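Local atomic coordinates of iron-regulated outer membrane protein (Neisseria meningitidis, PDB entry 4B7O), a protein that probably takes up iron, perhaps as a siderophore complex, across the outer membrane as a TonB-dependent transporter, a beta-barrel with a plug domain. Residues G524-K533 / A577-G585; K563-N571 / H620-F631. All coordinates share one frame; numbering follows the deposited sequence.

Contact 1 (G524-K533 / A577-G585)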
loop_
_atom_site.group_PDB
_atom_site.type_symbol
_atom_site.label_atom_id
_atom_site.label_comp_id
_atom_site.label_asym_id
_atom_site.label_seq_id
_atom_site.Cartn_x
_atom_site.Cartn_y
_atom_site.Cartn_z
ATOM N N GLY A 524 14.020 25.303 -1.251
ATOM C CA GLY A 524 13.381 26.171 -0.285
ATOM C C GLY A 524 13.279 25.533 1.065
ATOM O O GLY A 524 13.505 24.323 1.203
ATOM N N ILE A 525 12.976 26.342 2.081
ATOM C CA ILE A 525 12.836 25.776 3.402
ATOM C C ILE A 525 11.416 25.281 3.470
ATOM O O ILE A 525 10.521 25.865 2.823
ATOM C CB ILE A 525 13.097 26.775 4.536
ATOM C CG1 ILE A 525 14.479 27.403 4.394
ATOM C CG2 ILE A 525 13.054 26.050 5.867
ATOM C CD1 ILE A 525 15.600 26.386 4.200
ATOM N N ILE A 526 11.239 24.173 4.193
ATOM C CA ILE A 526 9.936 23.556 4.412
ATOM C C ILE A 526 9.768 23.371 5.890
ATOM O O ILE A 526 10.287 22.403 6.481
ATOM C CB ILE A 526 9.827 22.152 3.806
ATOM C CG1 ILE A 526 10.036 22.167 2.279
ATOM C CG2 ILE A 526 8.510 21.527 4.254
ATOM C CD1 ILE A 526 9.022 22.955 1.470
ATOM N N SER A 527 9.020 24.294 6.479
ATOM C CA SER A 527 8.755 24.270 7.907
ATOM C C SER A 527 7.353 23.649 8.262
ATOM O O SER A 527 6.650 23.068 7.419
ATOM C CB SER A 527 8.918 25.698 8.457
ATOM O OG SER A 527 9.151 25.674 9.864
ATOM N N ILE A 528 6.951 23.789 9.511
ATOM C CA ILE A 528 5.603 23.442 9.913
ATOM C C ILE A 528 5.063 24.599 10.751
ATOM O O ILE A 528 5.778 25.119 11.602
ATOM C CB ILE A 528 5.623 22.157 10.727
ATOM C CG1 ILE A 528 4.201 21.717 11.105
ATOM C CG2 ILE A 528 6.542 22.303 11.922
ATOM C CD1 ILE A 528 4.143 20.302 11.649
ATOM N N ALA A 529 3.819 25.005 10.495
ATOM C CA ALA A 529 3.201 26.123 11.205
ATOM C C ALA A 529 2.980 25.819 12.676
ATOM O O ALA A 529 3.020 24.663 13.092
ATOM C CB ALA A 529 1.918 26.515 10.529
ATOM N N ASP A 530 2.807 26.857 13.476
ATOM C CA ASP A 530 2.493 26.674 14.910
ATOM C C ASP A 530 1.139 26.003 15.151
ATOM O O ASP A 530 0.151 26.301 14.461
ATOM C CB ASP A 530 2.496 28.032 15.645
ATOM C CG ASP A 530 3.874 28.397 16.211
ATOM O OD1 ASP A 530 4.563 27.504 16.800
ATOM O OD2 ASP A 530 4.252 29.592 16.064
ATOM N N GLY A 531 1.095 25.146 16.171
ATOM C CA GLY A 531 -0.118 24.398 16.541
ATOM C C GLY A 531 -0.839 23.613 15.439
ATOM O O GLY A 531 -2.003 23.271 15.617
ATOM N N THR A 532 -0.185 23.327 14.304
ATOM C CA THR A 532 -0.843 22.532 13.276
ATOM C C THR A 532 -1.059 21.102 13.786
ATOM O O THR A 532 -0.150 20.488 14.325
ATOM C CB THR A 532 -0.163 22.517 11.878
ATOM O OG1 THR A 532 0.582 21.308 11.693
ATOM C CG2 THR A 532 0.686 23.703 11.637
ATOM N N LYS A 533 -2.280 20.605 13.613
ATOM C CA LYS A 533 -2.747 19.354 14.223
ATOM C C LYS A 533 -2.695 18.189 13.219
ATOM O O LYS A 533 -2.554 18.406 11.991
ATOM C CB LYS A 533 -4.223 19.499 14.664
ATOM C CG LYS A 533 -4.674 20.874 15.193
ATOM C CD LYS A 533 -4.901 20.830 16.699
ATOM C CE LYS A 533 -4.248 22.027 17.392
ATOM N NZ LYS A 533 -4.601 23.355 16.777
ATOM N N ALA A 577 11.764 31.105 -0.256
ATOM C CA ALA A 577 10.502 30.741 0.369
ATOM C C ALA A 577 10.847 29.836 1.548
ATOM O O ALA A 577 11.635 28.884 1.426
ATOM C CB ALA A 577 9.560 30.055 -0.640
ATOM N N VAL A 578 10.329 30.205 2.709
ATOM C CA VAL A 578 10.236 29.323 3.859
ATOM C C VAL A 578 8.737 29.029 3.831
ATOM O O VAL A 578 7.916 29.926 4.059
ATOM C CB VAL A 578 10.654 30.056 5.172
ATOM C CG1 VAL A 578 10.284 29.283 6.448
ATOM C CG2 VAL A 578 12.156 30.359 5.175
ATOM N N ARG A 579 8.359 27.797 3.515
ATOM C CA ARG A 579 6.952 27.469 3.512
ATOM C C ARG A 579 6.687 26.612 4.703
ATOM O O ARG A 579 7.647 26.078 5.228
ATOM C CB ARG A 579 6.589 26.796 2.221
ATOM C CG ARG A 579 6.331 27.861 1.169
ATOM C CD ARG A 579 6.226 27.225 -0.190
ATOM N NE ARG A 579 7.025 25.999 -0.233
ATOM C CZ ARG A 579 7.044 25.172 -1.277
ATOM N NH1 ARG A 579 6.298 25.467 -2.349
ATOM N NH2 ARG A 579 7.796 24.057 -1.247
ATOM N N GLU A 580 5.431 26.495 5.174
ATOM C CA GLU A 580 5.185 25.615 6.325
ATOM C C GLU A 580 3.950 24.708 6.204
ATOM O O GLU A 580 2.967 25.068 5.551
ATOM C CB GLU A 580 5.217 26.401 7.643
ATOM C CG GLU A 580 4.847 27.872 7.482
ATOM C CD GLU A 580 4.366 28.488 8.775
ATOM O OE1 GLU A 580 4.815 28.061 9.860
ATOM O OE2 GLU A 580 3.522 29.394 8.712
ATOM N N ALA A 581 4.028 23.511 6.783
ATOM C CA ALA A 581 2.887 22.585 6.786
ATOM C C ALA A 581 1.753 23.231 7.578
ATOM O O ALA A 581 1.988 23.799 8.626
ATOM C CB ALA A 581 3.273 21.244 7.395
ATOM N N VAL A 582 0.545 23.179 7.040
ATOM C CA VAL A 582 -0.652 23.702 7.691
ATOM C C VAL A 582 -1.813 22.781 7.455
ATOM O O VAL A 582 -1.852 22.077 6.445
ATOM C CB VAL A 582 -1.125 25.043 7.085
ATOM C CG1 VAL A 582 -0.419 26.183 7.768
ATOM C CG2 VAL A 582 -0.984 25.093 5.565
ATOM N N ASN A 583 -2.764 22.792 8.381
ATOM C CA ASN A 583 -4.067 22.186 8.126
ATOM C C ASN A 583 -4.826 23.094 7.170
ATOM O O ASN A 583 -4.992 24.243 7.449
ATOM C CB ASN A 583 -4.779 22.008 9.452
ATOM C CG ASN A 583 -3.915 21.288 10.462
ATOM O OD1 ASN A 583 -3.358 21.909 11.369
ATOM N ND2 ASN A 583 -3.725 19.991 10.272
ATOM N N ALA A 584 -5.260 22.612 6.024
ATOM C CA ALA A 584 -5.771 23.534 5.013
ATOM C C ALA A 584 -7.179 23.243 4.472
ATOM O O ALA A 584 -7.637 23.899 3.496
ATOM C CB ALA A 584 -4.771 23.638 3.853
ATOM N N GLY A 585 -7.854 22.285 5.104
ATOM C CA GLY A 585 -9.281 22.001 4.778
ATOM C C GLY A 585 -9.786 20.674 5.301
ATOM O O GLY A 585 -9.278 20.113 6.279
#

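Contact 2 (K563-N571 / H620-F631)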
loop_
_atom_site.group_PDB
_atom_site.type_symbol
_atom_site.label_atom_id
_atom_site.label_comp_id
_atom_site.label_asym_id
_atom_site.label_seq_id
_atom_site.Cartn_x
_atom_site.Cartn_y
_atom_site.Cartn_z
ATOM N N LYS A 563 -11.214 15.919 8.996
ATOM C CA LYS A 563 -10.968 17.324 9.357
ATOM C C LYS A 563 -9.464 17.604 9.460
ATOM O O LYS A 563 -8.653 16.717 9.806
ATOM C CB LYS A 563 -11.629 17.682 10.695
ATOM C CG LYS A 563 -13.113 17.373 10.750
ATOM C CD LYS A 563 -13.925 18.589 11.205
ATOM C CE LYS A 563 -15.384 18.216 11.450
ATOM N NZ LYS A 563 -15.506 17.345 12.676
ATOM N N ASP A 564 -9.119 18.850 9.176
ATOM C CA ASP A 564 -7.761 19.312 9.222
ATOM C C ASP A 564 -6.822 18.600 8.245
ATOM O O ASP A 564 -5.721 18.247 8.604
ATOM C CB ASP A 564 -7.248 19.186 10.643
ATOM C CG ASP A 564 -7.876 20.211 11.591
ATOM O OD1 ASP A 564 -8.333 21.300 11.116
ATOM O OD2 ASP A 564 -7.885 19.902 12.818
ATOM N N ALA A 565 -7.268 18.380 7.021
ATOM C CA ALA A 565 -6.409 17.742 6.011
ATOM C C ALA A 565 -5.196 18.610 5.747
ATOM O O ALA A 565 -5.308 19.843 5.731
ATOM C CB ALA A 565 -7.189 17.562 4.727
ATOM N N LEU A 566 -4.051 17.983 5.506
ATOM C CA LEU A 566 -2.846 18.727 5.090
ATOM C C LEU A 566 -2.404 18.356 3.700
ATOM O O LEU A 566 -2.356 17.172 3.312
ATOM C CB LEU A 566 -1.674 18.518 6.035
ATOM C CG LEU A 566 -1.922 18.555 7.533
ATOM C CD1 LEU A 566 -2.108 17.148 8.007
ATOM C CD2 LEU A 566 -0.707 19.109 8.217
ATOM N N ALA A 567 -2.041 19.366 2.940
ATOM C CA ALA A 567 -1.487 19.072 1.651
ATOM C C ALA A 567 -0.187 19.882 1.400
ATOM O O ALA A 567 0.891 19.449 1.770
ATOM C CB ALA A 567 -2.535 19.320 0.589
ATOM N N ASN A 568 -0.307 21.036 0.758
ATOM C CA ASN A 568 0.818 21.935 0.536
ATOM C C ASN A 568 1.067 22.818 1.788
ATOM O O ASN A 568 0.184 22.970 2.673
ATOM C CB ASN A 568 0.548 22.836 -0.694
ATOM C CG ASN A 568 0.452 22.055 -1.995
ATOM O OD1 ASN A 568 1.192 21.112 -2.212
ATOM N ND2 ASN A 568 -0.454 22.456 -2.867
ATOM N N PRO A 569 2.285 23.384 1.875
ATOM C CA PRO A 569 2.642 24.349 2.938
ATOM C C PRO A 569 2.258 25.803 2.535
ATOM O O PRO A 569 2.267 26.107 1.325
ATOM C CB PRO A 569 4.174 24.162 3.086
ATOM C CG PRO A 569 4.591 23.101 2.068
ATOM C CD PRO A 569 3.462 22.977 1.069
ATOM N N GLN A 570 1.887 26.659 3.506
ATOM C CA GLN A 570 1.644 28.122 3.257
ATOM C C GLN A 570 2.953 28.915 3.400
ATOM O O GLN A 570 3.933 28.422 4.032
ATOM C CB GLN A 570 0.647 28.672 4.274
ATOM C CG GLN A 570 1.006 28.302 5.717
ATOM C CD GLN A 570 0.049 28.880 6.768
ATOM O OE1 GLN A 570 -1.160 29.007 6.534
ATOM N NE2 GLN A 570 0.582 29.208 7.937
ATOM N N ASN A 571 2.982 30.131 2.842
ATOM C CA ASN A 571 4.143 31.065 3.078
ATOM C C ASN A 571 4.168 31.688 4.502
ATOM O O ASN A 571 5.232 31.765 5.161
ATOM C CB ASN A 571 4.251 32.156 2.006
ATOM C CG ASN A 571 4.187 31.609 0.585
ATOM O OD1 ASN A 571 4.655 30.502 0.300
ATOM N ND2 ASN A 571 3.611 32.392 -0.324
ATOM N N HIS A 620 -8.690 27.296 3.092
ATOM C CA HIS A 620 -7.543 28.193 3.294
ATOM C C HIS A 620 -7.417 29.118 2.121
ATOM O O HIS A 620 -7.424 28.678 0.958
ATOM C CB HIS A 620 -6.279 27.379 3.545
ATOM C CG HIS A 620 -5.025 28.199 3.828
ATOM N ND1 HIS A 620 -4.495 29.082 2.925
ATOM C CD2 HIS A 620 -4.136 28.178 4.932
ATOM C CE1 HIS A 620 -3.359 29.625 3.447
ATOM N NE2 HIS A 620 -3.135 29.059 4.666
ATOM N N PRO A 621 -7.312 30.429 2.411
ATOM C CA PRO A 621 -7.302 31.473 1.390
ATOM C C PRO A 621 -6.505 31.123 0.127
ATOM O O PRO A 621 -7.074 31.191 -0.966
ATOM C CB PRO A 621 -6.707 32.720 2.112
ATOM C CG PRO A 621 -6.761 32.424 3.579
ATOM C CD PRO A 621 -7.212 30.986 3.779
ATOM N N LYS A 622 -5.222 30.748 0.259
ATOM C CA LYS A 622 -4.412 30.391 -0.932
ATOM C C LYS A 622 -4.497 28.871 -1.057
ATOM O O LYS A 622 -3.658 28.172 -0.513
ATOM C CB LYS A 622 -2.942 30.825 -0.758
ATOM C CG LYS A 622 -2.705 32.243 -0.233
ATOM C CD LYS A 622 -3.182 33.301 -1.239
ATOM C CE LYS A 622 -2.677 34.696 -0.875
ATOM N NZ LYS A 622 -3.354 35.701 -1.730
ATOM N N LYS A 623 -5.517 28.371 -1.751
ATOM C CA LYS A 623 -6.028 27.001 -1.562
ATOM C C LYS A 623 -4.948 25.941 -1.624
ATOM O O LYS A 623 -4.455 25.617 -2.710
ATOM C CB LYS A 623 -7.055 26.709 -2.648
ATOM C CG LYS A 623 -8.239 27.658 -2.637
ATOM C CD LYS A 623 -9.034 27.491 -3.908
ATOM C CE LYS A 623 -8.771 28.637 -4.866
ATOM N NZ LYS A 623 -9.251 28.282 -6.230
ATOM N N LEU A 624 -4.574 25.405 -0.461
ATOM C CA LEU A 624 -3.393 24.576 -0.387
ATOM C C LEU A 624 -3.656 23.107 -0.555
ATOM O O LEU A 624 -2.707 22.332 -0.352
ATOM C CB LEU A 624 -2.657 24.768 0.919
ATOM C CG LEU A 624 -2.263 26.208 1.227
ATOM C CD1 LEU A 624 -2.147 26.381 2.740
ATOM C CD2 LEU A 624 -1.016 26.655 0.452
ATOM N N LEU A 625 -4.905 22.710 -0.885
ATOM C CA LEU A 625 -5.203 21.281 -1.108
ATOM C C LEU A 625 -4.756 20.802 -2.498
ATOM O O LEU A 625 -4.902 21.520 -3.478
ATOM C CB LEU A 625 -6.690 20.930 -0.836
ATOM C CG LEU A 625 -7.054 20.794 0.645
ATOM C CD1 LEU A 625 -8.358 20.066 0.876
ATOM C CD2 LEU A 625 -5.992 20.102 1.448
ATOM N N SER A 626 -4.304 19.557 -2.590
ATOM C CA SER A 626 -3.673 19.030 -3.826
ATOM C C SER A 626 -4.424 17.920 -4.583
ATOM O O SER A 626 -4.953 16.999 -3.960
ATOM C CB SER A 626 -2.287 18.490 -3.469
ATOM O OG SER A 626 -1.606 18.056 -4.643
ATOM N N ALA A 627 -4.361 17.964 -5.913
ATOM C CA ALA A 627 -4.928 16.915 -6.780
ATOM C C ALA A 627 -3.969 15.770 -7.082
ATOM O O ALA A 627 -4.236 14.925 -7.939
ATOM C CB ALA A 627 -5.396 17.510 -8.082
ATOM N N ASN A 628 -2.843 15.753 -6.402
ATOM C CA ASN A 628 -1.838 14.735 -6.635
ATOM C C ASN A 628 -2.426 13.344 -6.303
ATOM O O ASN A 628 -3.102 13.200 -5.263
ATOM C CB ASN A 628 -0.595 15.023 -5.765
ATOM C CG ASN A 628 0.275 16.136 -6.319
ATOM O OD1 ASN A 628 -0.038 16.804 -7.328
ATOM N ND2 ASN A 628 1.378 16.342 -5.664
ATOM N N PRO A 629 -2.162 12.322 -7.161
ATOM C CA PRO A 629 -2.710 10.958 -6.982
ATOM C C PRO A 629 -2.410 10.355 -5.609
ATOM O O PRO A 629 -3.112 9.446 -5.172
ATOM C CB PRO A 629 -2.006 10.120 -8.080
ATOM C CG PRO A 629 -0.992 11.021 -8.756
ATOM C CD PRO A 629 -1.427 12.440 -8.445
ATOM N N GLU A 630 -1.329 10.812 -4.995
ATOM C CA GLU A 630 -0.962 10.502 -3.624
ATOM C C GLU A 630 -2.188 10.657 -2.662
ATOM O O GLU A 630 -2.413 9.820 -1.799
ATOM C CB GLU A 630 0.139 11.492 -3.230
ATOM C CG GLU A 630 0.853 11.185 -1.930
ATOM C CD GLU A 630 1.540 12.412 -1.343
ATOM O OE1 GLU A 630 2.000 13.305 -2.134
ATOM O OE2 GLU A 630 1.610 12.484 -0.073
ATOM N N PHE A 631 -2.932 11.758 -2.820
ATOM C CA PHE A 631 -4.149 12.026 -2.041
ATOM C C PHE A 631 -5.321 11.176 -2.487
ATOM O O PHE A 631 -6.111 10.720 -1.676
ATOM C CB PHE A 631 -4.494 13.519 -2.069
ATOM C CG PHE A 631 -3.384 14.350 -1.514
ATOM C CD1 PHE A 631 -3.188 14.392 -0.133
ATOM C CD2 PHE A 631 -2.446 14.979 -2.375
ATOM C CE1 PHE A 631 -2.149 15.092 0.400
ATOM C CE2 PHE A 631 -1.361 15.678 -1.846
ATOM C CZ PHE A 631 -1.217 15.722 -0.450
#

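Contact 1 (G524-K533 / A577-G585)
Strand 525-528 runs parallel to the start of strand 578-585, their axes approaching to 3.9 Å at an angle of 33°, and five backbone hydrogen bonds pass alternately between them. The ladder begins with Ile525 N to Ala577 O, continues through Arg579 N to Ile525 O and Ser527 N to Arg579 O, and finishes with Ala581 N to Ser527 O and Ala529 N to Ala581 O. This zigzag, in which Ile525, Ser527 and Ala529 supply the bonds of their segment, identifies a parallel ladder that runs one residue past the strand.

Side chains pair by face. Ile525 and Val578 lie alongside each other, CB of Ile525 being 3.8 Å from Val578 CG2; on that face Ser527 CB also meets Glu580 CB at 3.9 Å. On the other face, Ile528 CG1 rests against Ala581 CB (3.9 Å), and Ile526 CD1 reaches the guanidinium edge of Arg579, near its plane. The polar ends of Ser527 and Glu580 turn to other partners, Asp475 and Gln570 respectively.

Beyond a type II turn from Ala529 to Thr532, the amide of Asn583 grips the backbone of Lys533 twice. Its OD1 accepts from Lys533 N at 2.8 Å, on a lone pair, while its ND2 donates to Lys533 O at 2.6 Å with an N-H...O angle of 162°. CG of Asn583 stands anti to its own carbonyl carbon (chi1 -52°), which brings the amide across to Lys533. ND2 has a second acceptor in Asp564 O.

Strand 525-528 comes from the connection between barrel strands 498-509 and 535-547, and Ile528 packs on Val479 of strand 478-493. Its parallel pairing adds a loop strand beside strand 578-600, whose pairing with barrel strands 551-567 and 603-618 is antiparallel.

Contact 2 (K563-N571 / H620-F631)
A side-chain hydrogen bond between an imidazole and an amide joins the loop to the strand: His620 NE2 donates to Gln570 OE1 at 2.7 Å. OE1 lies in the ring plane and the ring nitrogen in turn lies in the carbonyl plane of Gln570, although amide and ring planes are 64° apart. Leu624, of the same loop, lays CD1 over the centre of one ring face, 3.3 Å above its plane. At the ring's other nitrogen, a longer, bent bond from Lys622 N to ND1 would add to the constraint on its rotation. Gln570 CG sits between the backbone N and carbonyl carbon (chi1 49°), and the extended chain beyond carries OE1 out to the His620 edge; NE2 of the amide is engaged by Glu580.

Leu624 also works through its backbone: its O accepts from Asn568 N at 2.9 Å with an N-H...O angle of 163°. Its two methyls divide their contacts, CD1 meeting Gln570 CB and CD2 approaching Pro569 O at 3.4 Å.

Ala567 CB sits against the loop backbone, nearest Leu624 O at 3.2 Å, with Leu625 CD2 (3.6 Å) and Phe631 CZ (4.0 Å) as apolar neighbours. Ser626 OG accepts from Asn628 N, an ST turn between Leu625 and Phe631, both of which touch Ala567.

Segment 620-631 belongs to the loop between barrel strands 603-618 and 638-647, and 563-571 spans the end of strand 551-567 and the short strand 569-570. Strand 578-600 lies beside both: Leu624 touches its Val582, and Ala565 its Ile587. Leu625 and Phe631 touch Phe616 of strand 603-618, and Phe631 also touches Asn115 of the plug.

Overall arrangement
The two contacts meet along strand 578-600, their centres about 10 Å apart. Contact 1 contributes the beginning of that strand, and contact 2 contributes the antiparallel partners 551-567 and 569-570; Glu580 N lies 2.7 Å from Gln570 O, and Gly585 O lies 2.8 Å from Ala565 N, both probable hydrogen bonds. Each is partly buried, but contact 1 also has exposed residues among those that touch, whereas contact 2 has none. Contact 1 relies on a regular parallel backbone ladder, with a double amide clasp at its end. Contact 2, strand against loop, depends on one backbone bond, one side-chain bond and the packing of Leu624 and Ala567.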